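Local structure of 5'-tyrosyl-DNA phosphodiesterase (Caenorhabditis elegans, 4FVA) at residues Ile47-Leu58 with Lys75-Val85; Ser28-Ile39 with Ile237-Ser245. The protein belongs to the endonuclease/exonuclease/phosphatase family, with a DNase I-like fold, and carries a bound magnesium ion. All blocks are in the same frame, centred on the assembly; numbering follows the deposited sequence.

Interaction 1 (Ile47-Leu58 with Lys75-Val85); sequences ILFLQEVVDRDL and KGCQYYTAILV. With MG (magnesium ion), chain F.
Tyr80 packs on Val53 where two antiparallel strands, 47-51 and 80-85, change register. From Tyr80 CB, a chi1 of 44° tucks CG between the backbone N and the carbonyl carbon and sends the ring back across Val53. Val53 O then sits over the centre of one ring face and Lys75 CA over the centre of the other. Along the ring, Tyr80 CD1 lies by Val53 CB and CD2 by Val53 O; CE1 touches Val53 CG1 at 3.6 Å, and CE2 lies between Val53 O and Asp55 OD1. At the tip, Tyr80 OH donates to Asp55 OD1 at 2.6 Å, meeting the anti side of the carboxylate, 27° out of its plane. The same OD1 receives a weak bond from Gly76 N and forms a long salt bridge, 3.9 Å, with Lys75 NZ, so one strong and two weaker partners gather at this oxygen. Water 1 joins Asp55 N to Cys77 O.

A G1 beta bulge sets two residues, Glu52 and Val53, against the single Tyr80; Val53 N donates to Tyr80 O (2.9 Å), and Tyr80 N returns a bond to Val53 O. Here the chain turns a corner, and the Glu52 side chain leads away from strand 80-85, its CG beside the Tyr79 ring, and Glu52 OE1 binds magnesium at 2.6 Å. Asp22 shares the metal, and Asn20 bonds the other carboxylate oxygen, OE2.

Before the bulge the ladder is regular: Leu50 N reaches Ala82 O at 2.8 Å. One face carries Leu48, Leu50, Ala82 and Leu84; on the other, Phe49 CE1 meets Ile83 CG2 at 3.8 Å. In the six-stranded mixed sheet, strand 13-20 lies beside 47-53 and strand 68-72 beside 80-86; Leu48 reaches Val40 of helix 29-43, and Phe49 touches Asn124 of strand 118-126 in the second sheet.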
# COMPACT_ATOMS: atom_id res chain seq x y z
N ILE A 47 4.50 8.23 -4.95
CA ILE A 47 3.72 8.04 -3.73
C ILE A 47 3.99 6.63 -3.22
O ILE A 47 4.01 5.68 -4.00
CB ILE A 47 2.21 8.23 -4.00
CG1 ILE A 47 1.92 9.67 -4.44
CG2 ILE A 47 1.38 7.89 -2.76
CD1 ILE A 47 0.56 9.83 -5.09
N LEU A 48 4.22 6.51 -1.92
CA LEU A 48 4.53 5.21 -1.35
C LEU A 48 3.68 4.93 -0.11
O LEU A 48 3.67 5.74 0.82
CB LEU A 48 6.02 5.12 -1.00
CG LEU A 48 6.50 3.90 -0.20
CD1 LEU A 48 6.44 2.63 -1.08
CD2 LEU A 48 7.92 4.13 0.34
N PHE A 49 2.97 3.81 -0.13
CA PHE A 49 2.24 3.30 1.03
C PHE A 49 3.05 2.21 1.74
O PHE A 49 3.49 1.26 1.09
CB PHE A 49 0.91 2.67 0.60
CG PHE A 49 -0.12 3.65 0.10
CD1 PHE A 49 0.13 5.01 0.08
CD2 PHE A 49 -1.36 3.19 -0.34
CE1 PHE A 49 -0.85 5.91 -0.37
CE2 PHE A 49 -2.34 4.08 -0.80
CZ PHE A 49 -2.09 5.44 -0.81
N LEU A 50 3.23 2.31 3.06
CA LEU A 50 3.85 1.22 3.83
C LEU A 50 2.88 0.69 4.88
O LEU A 50 2.08 1.46 5.43
CB LEU A 50 5.12 1.69 4.54
CG LEU A 50 6.22 2.28 3.65
CD1 LEU A 50 7.38 2.76 4.52
CD2 LEU A 50 6.70 1.22 2.65
N GLN A 51 2.97 -0.61 5.17
CA GLN A 51 2.26 -1.22 6.29
C GLN A 51 3.23 -2.05 7.14
O GLN A 51 4.30 -2.45 6.67
CB GLN A 51 1.10 -2.10 5.78
CG GLN A 51 0.18 -1.44 4.78
CD GLN A 51 0.67 -1.55 3.34
OE1 GLN A 51 1.27 -2.57 2.96
NE2 GLN A 51 0.41 -0.51 2.53
N GLU A 52 2.83 -2.34 8.38
CA GLU A 52 3.69 -3.03 9.34
C GLU A 52 5.04 -2.35 9.50
O GLU A 52 6.08 -3.00 9.51
CB GLU A 52 3.88 -4.51 8.98
CG GLU A 52 2.77 -5.39 9.54
CD GLU A 52 3.07 -6.86 9.44
OE1 GLU A 52 4.17 -7.29 9.89
OE2 GLU A 52 2.21 -7.57 8.89
N VAL A 53 5.02 -1.03 9.63
CA VAL A 53 6.19 -0.25 9.98
C VAL A 53 6.31 -0.33 11.50
O VAL A 53 5.29 -0.26 12.19
CB VAL A 53 6.03 1.20 9.55
CG1 VAL A 53 7.30 1.99 9.83
CG2 VAL A 53 5.65 1.27 8.06
N VAL A 54 7.53 -0.48 12.02
CA VAL A 54 7.79 -0.49 13.47
C VAL A 54 8.81 0.57 13.87
O VAL A 54 9.56 1.07 13.02
CB VAL A 54 8.26 -1.88 13.96
CG1 VAL A 54 7.20 -2.95 13.68
CG2 VAL A 54 9.60 -2.27 13.29
N ASP A 55 8.84 0.94 15.15
CA ASP A 55 9.76 1.97 15.62
C ASP A 55 11.21 1.50 15.53
O ASP A 55 12.11 2.27 15.20
CB ASP A 55 9.43 2.37 17.06
CG ASP A 55 8.12 3.11 17.17
OD1 ASP A 55 7.69 3.76 16.20
OD2 ASP A 55 7.48 2.99 18.24
N ARG A 56 11.41 0.23 15.85
CA ARG A 56 12.76 -0.34 15.88
C ARG A 56 13.41 -0.37 14.50
O ARG A 56 12.85 -0.93 13.54
CB ARG A 56 12.72 -1.74 16.48
CG ARG A 56 14.07 -2.46 16.47
CD ARG A 56 13.91 -3.88 17.00
NE ARG A 56 14.94 -4.77 16.48
CZ ARG A 56 14.75 -6.06 16.22
NH1 ARG A 56 13.56 -6.61 16.45
NH2 ARG A 56 15.73 -6.79 15.73
N ASP A 57 14.61 0.19 14.42
CA ASP A 57 15.38 0.18 13.18
C ASP A 57 14.66 0.92 12.06
O ASP A 57 14.75 0.55 10.89
CB ASP A 57 15.69 -1.27 12.75
CG ASP A 57 16.70 -1.95 13.67
OD1 ASP A 57 17.54 -1.23 14.25
OD2 ASP A 57 16.67 -3.20 13.80
N LEU A 58 13.96 1.99 12.43
CA LEU A 58 13.20 2.77 11.46
C LEU A 58 14.11 3.75 10.68
O LEU A 58 13.74 4.25 9.61
CB LEU A 58 12.08 3.51 12.18
CG LEU A 58 11.11 4.33 11.33
CD1 LEU A 58 10.30 3.44 10.39
CD2 LEU A 58 10.18 5.09 12.26
N LYS A 75 2.60 6.45 15.02
CA LYS A 75 3.97 6.17 15.45
C LYS A 75 4.01 5.92 16.96
O LYS A 75 3.29 6.58 17.72
CB LYS A 75 4.91 7.31 15.05
CG LYS A 75 6.38 6.94 15.09
CD LYS A 75 7.25 7.93 14.33
CE LYS A 75 8.69 7.43 14.20
NZ LYS A 75 9.32 7.19 15.54
N GLY A 76 4.83 4.97 17.38
CA GLY A 76 4.91 4.60 18.79
C GLY A 76 4.02 3.41 19.18
O GLY A 76 4.22 2.80 20.22
N CYS A 77 3.03 3.11 18.34
CA CYS A 77 2.23 1.89 18.52
C CYS A 77 3.09 0.68 18.14
O CYS A 77 4.17 0.85 17.56
CB CYS A 77 0.97 1.98 17.65
SG CYS A 77 -0.16 0.55 17.65
N GLN A 78 2.63 -0.53 18.46
CA GLN A 78 3.44 -1.73 18.13
C GLN A 78 3.84 -1.77 16.64
O GLN A 78 4.99 -2.08 16.30
CB GLN A 78 2.67 -3.00 18.50
CG GLN A 78 3.49 -4.29 18.33
CD GLN A 78 2.62 -5.54 18.37
OE1 GLN A 78 1.42 -5.45 18.66
NE2 GLN A 78 3.20 -6.69 18.04
N TYR A 79 2.88 -1.50 15.76
CA TYR A 79 3.16 -1.34 14.33
C TYR A 79 2.10 -0.43 13.70
O TYR A 79 1.04 -0.21 14.28
CB TYR A 79 3.27 -2.70 13.62
CG TYR A 79 2.03 -3.55 13.72
CD1 TYR A 79 1.66 -4.15 14.91
CD2 TYR A 79 1.23 -3.77 12.60
CE1 TYR A 79 0.52 -4.94 15.00
CE2 TYR A 79 0.10 -4.55 12.67
CZ TYR A 79 -0.26 -5.14 13.87
OH TYR A 79 -1.39 -5.93 13.94
N TYR A 80 2.40 0.13 12.54
CA TYR A 80 1.54 1.17 11.99
C TYR A 80 1.82 1.33 10.49
O TYR A 80 2.59 0.55 9.91
CB TYR A 80 1.76 2.49 12.75
CG TYR A 80 3.23 2.82 12.99
CD1 TYR A 80 3.97 3.55 12.07
CD2 TYR A 80 3.88 2.39 14.15
CE1 TYR A 80 5.33 3.83 12.28
CE2 TYR A 80 5.22 2.67 14.38
CZ TYR A 80 5.94 3.38 13.44
OH TYR A 80 7.28 3.66 13.67
N THR A 81 1.15 2.28 9.84
CA THR A 81 1.36 2.46 8.42
C THR A 81 2.01 3.81 8.13
O THR A 81 2.14 4.65 9.02
CB THR A 81 0.04 2.34 7.63
OG1 THR A 81 -0.86 3.37 8.04
CG2 THR A 81 -0.60 0.98 7.89
N ALA A 82 2.43 4.01 6.89
CA ALA A 82 3.00 5.30 6.51
C ALA A 82 2.59 5.64 5.08
O ALA A 82 2.40 4.74 4.24
CB ALA A 82 4.53 5.28 6.64
N ILE A 83 2.48 6.94 4.81
CA ILE A 83 2.30 7.41 3.44
C ILE A 83 3.43 8.40 3.19
O ILE A 83 3.61 9.35 3.96
CB ILE A 83 0.92 8.09 3.24
CG1 ILE A 83 -0.21 7.11 3.58
CG2 ILE A 83 0.77 8.63 1.80
CD1 ILE A 83 -1.60 7.71 3.45
N LEU A 84 4.20 8.16 2.13
CA LEU A 84 5.27 9.08 1.75
C LEU A 84 4.91 9.71 0.42
O LEU A 84 4.53 9.00 -0.52
CB LEU A 84 6.62 8.36 1.64
CG LEU A 84 7.26 7.76 2.90
CD1 LEU A 84 6.53 6.48 3.36
CD2 LEU A 84 8.74 7.49 2.68
N VAL A 85 5.04 11.03 0.34
CA VAL A 85 4.75 11.76 -0.88
C VAL A 85 5.88 12.71 -1.27
O VAL A 85 6.66 13.16 -0.43
CB VAL A 85 3.44 12.57 -0.77
CG1 VAL A 85 2.21 11.64 -0.57
CG2 VAL A 85 3.55 13.60 0.34
MG MG F . 4.74 -9.71 9.25
O HOH W 1 7.09 0.10 17.04
O HOH W 2 11.95 5.04 15.87
O HOH W 3 5.33 -11.19 11.25
O HOH W 4 4.58 -9.05 6.85

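Interaction 2 (Ser28-Ile39 with Ile237-Ser245); sequences SLLTRMKAVAHI and IRSCLCFPS
Pro244 O is gripped by two nitrogens of the Arg32 guanidinium. Arg32 NE gives the main bond at 2.8 Å, and NH2 adds a weak one at 3.1 Å. The oxygen lies near the guanidinium plane, at its edge, whereas the donor NE stands well above the carbonyl plane, 50° out of it. A bend at chi3 (41°) turns the guanidinium toward this carbonyl, while Arg32 CD rests against Cys242 SG at 3.6 Å. The terminal nitrogens have further partners: NH2 also bonds Asp22 O, and NH1 bonds the carbonyl oxygens of Asp25 and Arg27. One buried arginine thereby ties together several backbone oxygens, which probably helps to fix the loop around the metal-binding Asp22. Met33 CE lies over one face of the guanidinium, toward its rim.

In this DNase I-like fold, helix 29-43 follows strand 13-20, and the segment Ile237-Ser245 belongs to the loop between strands 226-232 and 249-255 of the same sheet. The loop lies along the helix without regular structure of its own. Ile237 CD1 presses on Ala35 CB at 3.5 Å and also approaches Arg32 CA. Pro244 fits between neighbouring turns: its CB meets Val36 CG2 at 4.0 Å, and its CG meets Ile39 CD1 at 3.8 Å, the Pro244 and Ile39 side chains crossing at about a right angle. Trp19 of strand 13-20 touches Val36, Ile39 and Pro244.

Toward the N-terminal end of the helix the partners become smaller and more polar. With chi1 at -63°, Thr31 points CG2 at Cys240 SG (3.7 Å) and at Ser239 OG, and turns OG1 to water 5, which also bonds Ser239 OG. Ser28 OG lies against Cys240 CB.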
# COMPACT_ATOMS: atom_id res chain seq x y z
N SER A 28 17.11 -9.87 11.07
CA SER A 28 17.78 -9.03 10.07
C SER A 28 16.98 -7.76 9.75
O SER A 28 17.02 -7.26 8.63
CB SER A 28 18.01 -9.82 8.77
OG SER A 28 18.94 -10.87 8.96
N LEU A 29 16.26 -7.26 10.75
CA LEU A 29 15.38 -6.11 10.54
C LEU A 29 16.10 -4.87 9.97
O LEU A 29 15.60 -4.22 9.04
CB LEU A 29 14.62 -5.77 11.82
CG LEU A 29 13.63 -4.60 11.70
CD1 LEU A 29 12.55 -4.93 10.67
CD2 LEU A 29 12.99 -4.27 13.07
N LEU A 30 17.24 -4.51 10.56
CA LEU A 30 17.96 -3.33 10.09
C LEU A 30 18.42 -3.51 8.65
O LEU A 30 18.20 -2.65 7.80
CB LEU A 30 19.14 -2.98 11.00
CG LEU A 30 19.94 -1.73 10.56
CD1 LEU A 30 19.04 -0.51 10.45
CD2 LEU A 30 21.04 -1.43 11.56
N THR A 31 19.04 -4.65 8.35
CA THR A 31 19.50 -4.89 6.99
C THR A 31 18.32 -4.83 6.02
O THR A 31 18.44 -4.27 4.91
CB THR A 31 20.22 -6.25 6.88
OG1 THR A 31 21.40 -6.23 7.69
CG2 THR A 31 20.62 -6.54 5.45
N ARG A 32 17.20 -5.42 6.42
CA ARG A 32 16.01 -5.45 5.57
C ARG A 32 15.43 -4.04 5.36
O ARG A 32 15.02 -3.70 4.25
CB ARG A 32 14.95 -6.42 6.12
CG ARG A 32 15.35 -7.92 6.06
CD ARG A 32 14.42 -8.83 6.89
NE ARG A 32 13.05 -8.40 6.72
CZ ARG A 32 12.21 -8.09 7.70
NH1 ARG A 32 12.56 -8.24 8.96
NH2 ARG A 32 10.99 -7.66 7.38
N MET A 33 15.40 -3.22 6.41
CA MET A 33 14.87 -1.86 6.26
C MET A 33 15.78 -1.02 5.35
O MET A 33 15.31 -0.21 4.57
CB MET A 33 14.64 -1.17 7.60
CG MET A 33 13.57 -1.82 8.50
SD MET A 33 11.97 -2.01 7.69
CE MET A 33 12.19 -3.62 6.94
N LYS A 34 17.10 -1.22 5.47
CA LYS A 34 18.04 -0.59 4.55
C LYS A 34 17.75 -1.02 3.12
O LYS A 34 17.82 -0.22 2.20
CB LYS A 34 19.49 -0.93 4.91
CG LYS A 34 19.99 -0.26 6.19
CD LYS A 34 21.43 -0.71 6.49
CE LYS A 34 21.99 -0.02 7.73
NZ LYS A 34 23.36 -0.50 8.11
N ALA A 35 17.47 -2.31 2.92
CA ALA A 35 17.12 -2.82 1.59
C ALA A 35 15.82 -2.19 1.08
O ALA A 35 15.70 -1.85 -0.11
CB ALA A 35 17.04 -4.35 1.58
N VAL A 36 14.84 -2.07 1.97
CA VAL A 36 13.59 -1.41 1.59
C VAL A 36 13.88 0.01 1.10
O VAL A 36 13.42 0.41 0.04
CB VAL A 36 12.57 -1.37 2.76
CG1 VAL A 36 11.41 -0.43 2.42
CG2 VAL A 36 12.03 -2.79 3.06
N ALA A 37 14.63 0.79 1.88
CA ALA A 37 14.91 2.16 1.48
C ALA A 37 15.68 2.19 0.16
O ALA A 37 15.44 3.04 -0.69
CB ALA A 37 15.66 2.90 2.58
N HIS A 38 16.59 1.24 0.00
CA HIS A 38 17.36 1.11 -1.23
C HIS A 38 16.47 0.90 -2.45
O HIS A 38 16.62 1.57 -3.48
CB HIS A 38 18.35 -0.06 -1.10
CG HIS A 38 19.36 -0.12 -2.19
ND1 HIS A 38 19.13 -0.77 -3.39
CD2 HIS A 38 20.62 0.38 -2.27
CE1 HIS A 38 20.20 -0.66 -4.15
NE2 HIS A 38 21.12 0.03 -3.50
N ILE A 39 15.52 -0.03 -2.33
CA ILE A 39 14.63 -0.35 -3.43
C ILE A 39 13.71 0.83 -3.78
O ILE A 39 13.48 1.13 -4.95
CB ILE A 39 13.81 -1.64 -3.12
CG1 ILE A 39 14.70 -2.88 -3.32
CG2 ILE A 39 12.58 -1.73 -4.02
CD1 ILE A 39 14.31 -4.08 -2.49
N ILE A 237 18.32 -10.52 -0.37
CA ILE A 237 19.44 -9.70 0.07
C ILE A 237 20.65 -10.61 0.25
O ILE A 237 20.56 -11.62 0.95
CB ILE A 237 19.12 -8.97 1.39
CG1 ILE A 237 17.86 -8.09 1.24
CG2 ILE A 237 20.29 -8.13 1.83
CD1 ILE A 237 17.22 -7.71 2.59
N ARG A 238 21.78 -10.27 -0.36
CA ARG A 238 22.92 -11.17 -0.33
C ARG A 238 23.53 -11.36 1.05
O ARG A 238 23.81 -12.49 1.45
CB ARG A 238 24.02 -10.75 -1.32
CG ARG A 238 25.16 -11.79 -1.42
CD ARG A 238 26.28 -11.33 -2.35
NE ARG A 238 27.37 -12.31 -2.47
CZ ARG A 238 28.52 -12.23 -1.81
NH1 ARG A 238 28.75 -11.21 -0.99
NH2 ARG A 238 29.46 -13.16 -1.97
N SER A 239 23.72 -10.28 1.79
CA SER A 239 24.43 -10.37 3.07
C SER A 239 23.72 -11.23 4.12
O SER A 239 24.37 -11.85 4.98
CB SER A 239 24.71 -8.96 3.62
OG SER A 239 23.50 -8.30 3.96
N CYS A 240 22.40 -11.29 4.06
CA CYS A 240 21.65 -12.02 5.08
C CYS A 240 20.74 -13.08 4.46
O CYS A 240 20.01 -13.77 5.18
CB CYS A 240 20.84 -11.07 5.95
SG CYS A 240 19.65 -10.07 5.04
N LEU A 241 20.72 -13.16 3.13
CA LEU A 241 19.99 -14.22 2.43
C LEU A 241 18.48 -14.26 2.70
O LEU A 241 17.86 -15.31 2.57
CB LEU A 241 20.61 -15.59 2.74
CG LEU A 241 22.09 -15.72 2.36
CD1 LEU A 241 22.60 -17.16 2.62
CD2 LEU A 241 22.26 -15.36 0.89
N CYS A 242 17.90 -13.14 3.09
CA CYS A 242 16.44 -13.09 3.18
C CYS A 242 15.89 -12.02 2.24
O CYS A 242 16.64 -11.18 1.71
CB CYS A 242 16.00 -12.85 4.62
SG CYS A 242 16.52 -11.24 5.23
N PHE A 243 14.58 -12.06 2.00
CA PHE A 243 13.94 -11.01 1.23
C PHE A 243 13.69 -9.82 2.14
O PHE A 243 13.66 -9.97 3.36
CB PHE A 243 12.64 -11.53 0.62
CG PHE A 243 12.84 -12.68 -0.34
CD1 PHE A 243 13.15 -12.44 -1.67
CD2 PHE A 243 12.73 -14.00 0.10
CE1 PHE A 243 13.34 -13.48 -2.56
CE2 PHE A 243 12.92 -15.06 -0.79
CZ PHE A 243 13.23 -14.81 -2.12
N PRO A 244 13.54 -8.61 1.56
CA PRO A 244 13.26 -7.45 2.41
C PRO A 244 12.02 -7.68 3.26
O PRO A 244 11.96 -7.28 4.41
CB PRO A 244 13.01 -6.33 1.39
CG PRO A 244 13.83 -6.73 0.18
CD PRO A 244 13.68 -8.25 0.14
N SER A 245 11.04 -8.35 2.67
CA SER A 245 9.77 -8.62 3.34
C SER A 245 9.22 -9.95 2.88
O SER A 245 9.63 -10.46 1.84
CB SER A 245 8.77 -7.50 3.01
OG SER A 245 7.48 -7.81 3.52
O HOH W 5 23.55 -8.55 7.24

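Interaction 1 is largely buried and joins two neighbouring strands of the six-stranded sheet; interaction 2 lies farther from the centre of the chain and sets a loop against helix 29-43. Backbone ladder bonds and apolar faces dominate the first, with its polar cluster at the loop end. The second combines an arginine-to-carbonyl bond with aliphatic and proline packing and cysteine sulfurs. Helix 29-43 leads directly into strand 47-53, and the contacts meet where Arg56 and Asp57 pack on Leu29, Leu30 and Met33. Both border the magnesium site, but differently: interaction 1 gives a direct metal ligand, whereas interaction 2 touches the site only at second shell, through the backbone of the other ligand residue.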